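Local atomic coordinates of peptidoglycan-N-acetylmuramic acid deacetylase PdaC (Bacillus subtilis subsp. subtilis str. 168, PDB entry 6H8N), a protein that removes acetyl groups from N-acetylmuramic acid residues of peptidoglycan, a modification that confers lysozyme resistance, and also deacetylates short chitin oligomers. Residues F16-N21 against L157-Y162; G62-N67 against S98-T103. The protein carries 1 engineered substitution. All coordinates share one frame; numbering follows the deposited sequence.

Interaction 1: residues F16-N21 against L157-Y162; sequences FSDGPN and LIHDIY. Engineered in segment 16-21: S17 (natural residue Asp). With ZN (zinc ion), chain C; PO4 (phosphate ion), chain D.
F16 of strand 11-17 pairs in parallel with I158 of strand 155-159, where the C-terminal strand ends of the distorted β/α barrel of the NodB homology domain carry the active site. In the backbone, S17 N donates to I158 O (3.0 Å), and D160 N donates to S17 O (3.2 Å). Apolar packing flanks the pairing: the F16 ring lies alongside I158, with CE1 3.7 Å from I158 CB, over helix 163-178, while I161 CG2 rests against D18 CB (3.8 Å). The CG of D160 lies between its backbone N and carbonyl carbon (chi1 62°), which brings OD1 toward G19 N. This OD1 shares a water with F16 O and G19 N and takes a weak direct bond from G19 N, and D160 OD2 is bound by T25. Around the metal, D18 OD1 coordinates zinc at 1.9 Å together with H68, H72 and phosphate O3. S17 is engineered, replacing an aspartate inferred to be the proton acceptor; its OG is hydrogen-bonded to R106. In H159, probably the proton donor, the bond from ND1 to D133 fixes the rotation of the ring, and L157 CD1 sits over the rim of one ring face. The imidazole stands edge-on to a phosphate that probably came from the crystallisation solution, and H159 NE2 meets phosphate O2 at 2.7 Å in an almost straight bond (177°).

Interaction 2: residues G62-N67 against S98-T103; sequences GNEVGN and SGYRPT
V65 of the short strand 64-67 meets the side chain of Y100, part of the loop that leads from helix 80-98 into strand 104-105 in this β/α-barrel domain. V65 N points straight at Y100 OH (3.3 Å, 179°), a long but linear bond. V65 O lies at the rim of the same ring, in its plane, 3.4 Å from Y100 CE2, and V65 CB touches that CE2 at 3.8 Å. With CG anti to the backbone N (chi1 -179°), the tyrosine stretches out from its loop to the strand. E64 crosses it at about a right angle, bringing CG to 3.5 Å from Y100 OH, its carboxylate turned nearly perpendicular to the ring. P102 closes on the strand from the same loop, CB 3.6 Å from V65 O. Two waters lie between the segments: one joins V65 O (2.8 Å) to T103 N, the other joins E64 OE2 to T103 OG1. Farther out, E64 OE2 also bonds S187, and V65 packs on M58 and L59 of helix 52-60, with L59 touching Y100 too. Q91 of helix 80-98 ties both sides together, accepting from N67 ND2 and donating to P102 O. The start of the loop is shaped by an ST turn at the end of that helix, in which S98 OG, itself bonded to I94 O, accepts from Y100 N at 3.1 Å.

Interactions 1 and 2 lie in the same NodB homology domain, their centres 15 Å apart and their nearest atoms about 7 Å apart, without touching. Both reach one parallel sheet: strand 11-17 pairs with 155-159 on one side and 40-43 on the other, and 40-43 in turn pairs with 64-67. Along the chain interaction 2 is nested within the loop closed by interaction 1, which joins strand 11-17 to strand 155-159, with 135 residues between its segments. D18 of interaction 1 shares the zinc with H68, the residue directly after segment 62-67, and with H72. Interaction 2 thus packs the strand that leads into the metal-binding histidines.

Interaction 1: residues F16-N21 against L157-Y162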
# COMPACT_ATOMS: atom_id res chain seq x y z
N PHE A 16 -1.70 1.09 2.63
CA PHE A 16 -2.82 1.95 2.99
C PHE A 16 -3.66 2.26 1.77
O PHE A 16 -3.14 2.86 0.82
CB PHE A 16 -2.32 3.26 3.60
CG PHE A 16 -1.55 3.05 4.86
CD1 PHE A 16 -2.23 2.87 6.04
CD2 PHE A 16 -0.18 3.01 4.87
CE1 PHE A 16 -1.57 2.65 7.21
CE2 PHE A 16 0.51 2.78 6.04
CZ PHE A 16 -0.18 2.59 7.22
N SER A 17 -4.93 1.92 1.81
CA SER A 17 -5.85 2.18 0.71
C SER A 17 -6.86 3.24 1.07
O SER A 17 -7.32 3.31 2.21
CB SER A 17 -6.64 0.91 0.39
OG SER A 17 -5.81 -0.07 -0.18
N ASP A 18 -7.23 4.05 0.07
CA ASP A 18 -8.43 4.89 0.03
C ASP A 18 -8.17 6.37 0.24
O ASP A 18 -9.07 7.18 0.04
CB ASP A 18 -9.56 4.46 0.98
CG ASP A 18 -10.12 3.13 0.65
OD1 ASP A 18 -9.87 2.62 -0.44
OD2 ASP A 18 -10.80 2.55 1.55
N GLY A 19 -6.95 6.74 0.59
CA GLY A 19 -6.58 8.14 0.73
C GLY A 19 -6.20 8.73 -0.62
O GLY A 19 -6.37 8.10 -1.67
N PRO A 20 -5.61 9.93 -0.62
CA PRO A 20 -5.22 10.67 0.59
C PRO A 20 -6.38 11.31 1.32
O PRO A 20 -7.40 11.70 0.73
CB PRO A 20 -4.31 11.77 0.04
CG PRO A 20 -4.73 11.93 -1.37
CD PRO A 20 -5.13 10.58 -1.84
N ASN A 21 -6.21 11.44 2.63
CA ASN A 21 -7.12 12.19 3.49
C ASN A 21 -6.23 12.90 4.48
O ASN A 21 -5.74 12.28 5.43
CB ASN A 21 -8.07 11.23 4.20
CG ASN A 21 -9.09 11.96 5.00
OD1 ASN A 21 -9.71 12.87 4.49
ND2 ASN A 21 -9.26 11.58 6.26
N LEU A 157 -3.05 -4.65 5.11
CA LEU A 157 -4.00 -3.66 4.58
C LEU A 157 -4.64 -2.86 5.70
O LEU A 157 -5.32 -3.42 6.56
CB LEU A 157 -5.08 -4.35 3.77
CG LEU A 157 -6.30 -3.53 3.34
CD1 LEU A 157 -5.86 -2.35 2.48
CD2 LEU A 157 -7.33 -4.40 2.64
N ILE A 158 -4.47 -1.54 5.67
CA ILE A 158 -5.19 -0.59 6.51
C ILE A 158 -5.80 0.45 5.58
O ILE A 158 -5.24 0.76 4.52
CB ILE A 158 -4.20 0.07 7.51
CG1 ILE A 158 -3.63 -0.99 8.45
CG2 ILE A 158 -4.85 1.23 8.27
CD1 ILE A 158 -2.49 -0.54 9.31
N HIS A 159 -6.96 0.99 5.94
CA HIS A 159 -7.60 2.02 5.13
C HIS A 159 -7.37 3.37 5.79
O HIS A 159 -7.87 3.62 6.88
CB HIS A 159 -9.09 1.70 4.95
CG HIS A 159 -9.31 0.36 4.31
ND1 HIS A 159 -9.35 -0.82 5.02
CD2 HIS A 159 -9.41 0.01 3.00
CE1 HIS A 159 -9.50 -1.84 4.18
NE2 HIS A 159 -9.54 -1.36 2.95
N ASP A 160 -6.59 4.26 5.15
CA ASP A 160 -6.09 5.48 5.80
C ASP A 160 -7.06 6.63 5.74
O ASP A 160 -6.65 7.78 5.54
CB ASP A 160 -4.69 5.91 5.30
CG ASP A 160 -4.64 6.25 3.82
OD1 ASP A 160 -5.13 5.45 3.01
OD2 ASP A 160 -4.06 7.33 3.47
N ILE A 161 -8.35 6.37 5.93
CA ILE A 161 -9.39 7.39 5.91
C ILE A 161 -10.16 7.47 7.22
O ILE A 161 -11.08 8.29 7.34
CB ILE A 161 -10.35 7.18 4.72
CG1 ILE A 161 -11.01 5.80 4.78
CG2 ILE A 161 -9.58 7.35 3.42
CD1 ILE A 161 -12.18 5.66 3.82
N TYR A 162 -9.84 6.63 8.20
CA TYR A 162 -10.55 6.61 9.48
C TYR A 162 -9.61 7.00 10.61
O TYR A 162 -8.46 6.56 10.65
CB TYR A 162 -11.10 5.21 9.76
CG TYR A 162 -11.97 4.66 8.66
CD1 TYR A 162 -13.15 5.28 8.30
CD2 TYR A 162 -11.61 3.51 7.97
CE1 TYR A 162 -13.96 4.77 7.29
CE2 TYR A 162 -12.41 2.99 6.96
CZ TYR A 162 -13.58 3.63 6.63
OH TYR A 162 -14.35 3.10 5.62
ZN ZN C . -10.36 0.88 -1.17
P PO4 D . -10.77 -1.93 -0.20
O1 PO4 D . -12.21 -2.25 0.26
O2 PO4 D . -9.83 -2.75 0.66
O3 PO4 D . -10.52 -0.50 0.12
O4 PO4 D . -10.65 -2.20 -1.67
O HOH W 1 -4.11 5.48 0.54

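Interaction 2: residues G62-N67 against S98-T103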
# COMPACT_ATOMS: atom_id res chain seq x y z
N GLY A 62 9.61 9.25 0.74
CA GLY A 62 10.14 7.96 0.40
C GLY A 62 9.14 6.83 0.31
O GLY A 62 9.54 5.68 0.18
N ASN A 63 7.85 7.13 0.37
CA ASN A 63 6.83 6.10 0.28
C ASN A 63 6.46 5.82 -1.17
O ASN A 63 6.67 6.65 -2.06
CB ASN A 63 5.63 6.54 1.10
CG ASN A 63 6.03 6.82 2.52
OD1 ASN A 63 6.35 5.88 3.27
ND2 ASN A 63 6.02 8.09 2.92
N GLU A 64 5.93 4.64 -1.41
CA GLU A 64 5.52 4.22 -2.73
C GLU A 64 4.04 4.53 -2.89
O GLU A 64 3.27 4.47 -1.92
CB GLU A 64 5.79 2.72 -2.93
CG GLU A 64 5.47 2.23 -4.33
CD GLU A 64 6.02 0.85 -4.63
OE1 GLU A 64 6.26 0.06 -3.72
OE2 GLU A 64 6.19 0.55 -5.85
N VAL A 65 3.64 4.87 -4.12
CA VAL A 65 2.25 5.19 -4.44
C VAL A 65 1.76 4.22 -5.50
O VAL A 65 2.39 4.05 -6.55
CB VAL A 65 2.11 6.64 -4.92
CG1 VAL A 65 0.68 6.92 -5.40
CG2 VAL A 65 2.50 7.57 -3.80
N GLY A 66 0.60 3.62 -5.22
CA GLY A 66 -0.07 2.75 -6.16
C GLY A 66 -1.44 3.29 -6.53
O GLY A 66 -1.96 4.21 -5.90
N ASN A 67 -2.02 2.72 -7.57
CA ASN A 67 -3.28 3.17 -8.14
C ASN A 67 -4.44 2.35 -7.57
O ASN A 67 -4.42 1.13 -7.64
CB ASN A 67 -3.16 2.97 -9.66
CG ASN A 67 -4.34 3.48 -10.46
OD1 ASN A 67 -5.51 3.27 -10.12
ND2 ASN A 67 -4.03 4.09 -11.59
N SER A 98 2.65 15.23 -10.06
CA SER A 98 3.93 14.79 -9.51
C SER A 98 4.93 14.28 -10.54
O SER A 98 6.10 14.10 -10.18
CB SER A 98 3.69 13.66 -8.49
OG SER A 98 3.33 12.45 -9.13
N GLY A 99 4.52 13.99 -11.77
CA GLY A 99 5.42 13.37 -12.72
C GLY A 99 5.75 11.92 -12.42
O GLY A 99 6.63 11.36 -13.08
N TYR A 100 5.08 11.31 -11.45
CA TYR A 100 5.29 9.91 -11.08
C TYR A 100 4.27 9.03 -11.78
O TYR A 100 3.10 9.40 -11.90
CB TYR A 100 5.12 9.81 -9.57
CG TYR A 100 5.32 8.48 -8.85
CD1 TYR A 100 6.53 8.19 -8.20
CD2 TYR A 100 4.25 7.60 -8.65
CE1 TYR A 100 6.70 7.03 -7.46
CE2 TYR A 100 4.42 6.40 -7.96
CZ TYR A 100 5.64 6.14 -7.31
OH TYR A 100 5.82 4.99 -6.53
N ARG A 101 4.73 7.88 -12.26
CA ARG A 101 3.89 6.88 -12.89
C ARG A 101 3.84 5.63 -12.02
O ARG A 101 4.80 4.84 -12.00
CB ARG A 101 4.43 6.52 -14.29
CG ARG A 101 3.56 5.46 -14.96
CD ARG A 101 3.91 5.26 -16.44
NE ARG A 101 5.26 4.74 -16.63
CZ ARG A 101 5.74 4.31 -17.80
NH1 ARG A 101 6.99 3.86 -17.87
NH2 ARG A 101 4.98 4.33 -18.89
N PRO A 102 2.75 5.37 -11.30
CA PRO A 102 2.67 4.13 -10.52
C PRO A 102 2.82 2.91 -11.41
O PRO A 102 2.37 2.90 -12.55
CB PRO A 102 1.26 4.19 -9.92
CG PRO A 102 0.96 5.66 -9.83
CD PRO A 102 1.60 6.24 -11.09
N THR A 103 3.44 1.88 -10.84
CA THR A 103 3.50 0.57 -11.48
C THR A 103 2.59 -0.44 -10.81
O THR A 103 2.31 -1.48 -11.42
CB THR A 103 4.94 0.03 -11.46
OG1 THR A 103 5.36 -0.09 -10.11
CG2 THR A 103 5.89 0.97 -12.19
O HOH W 2 6.21 1.98 -8.39
O HOH W 3 3.56 1.96 -7.92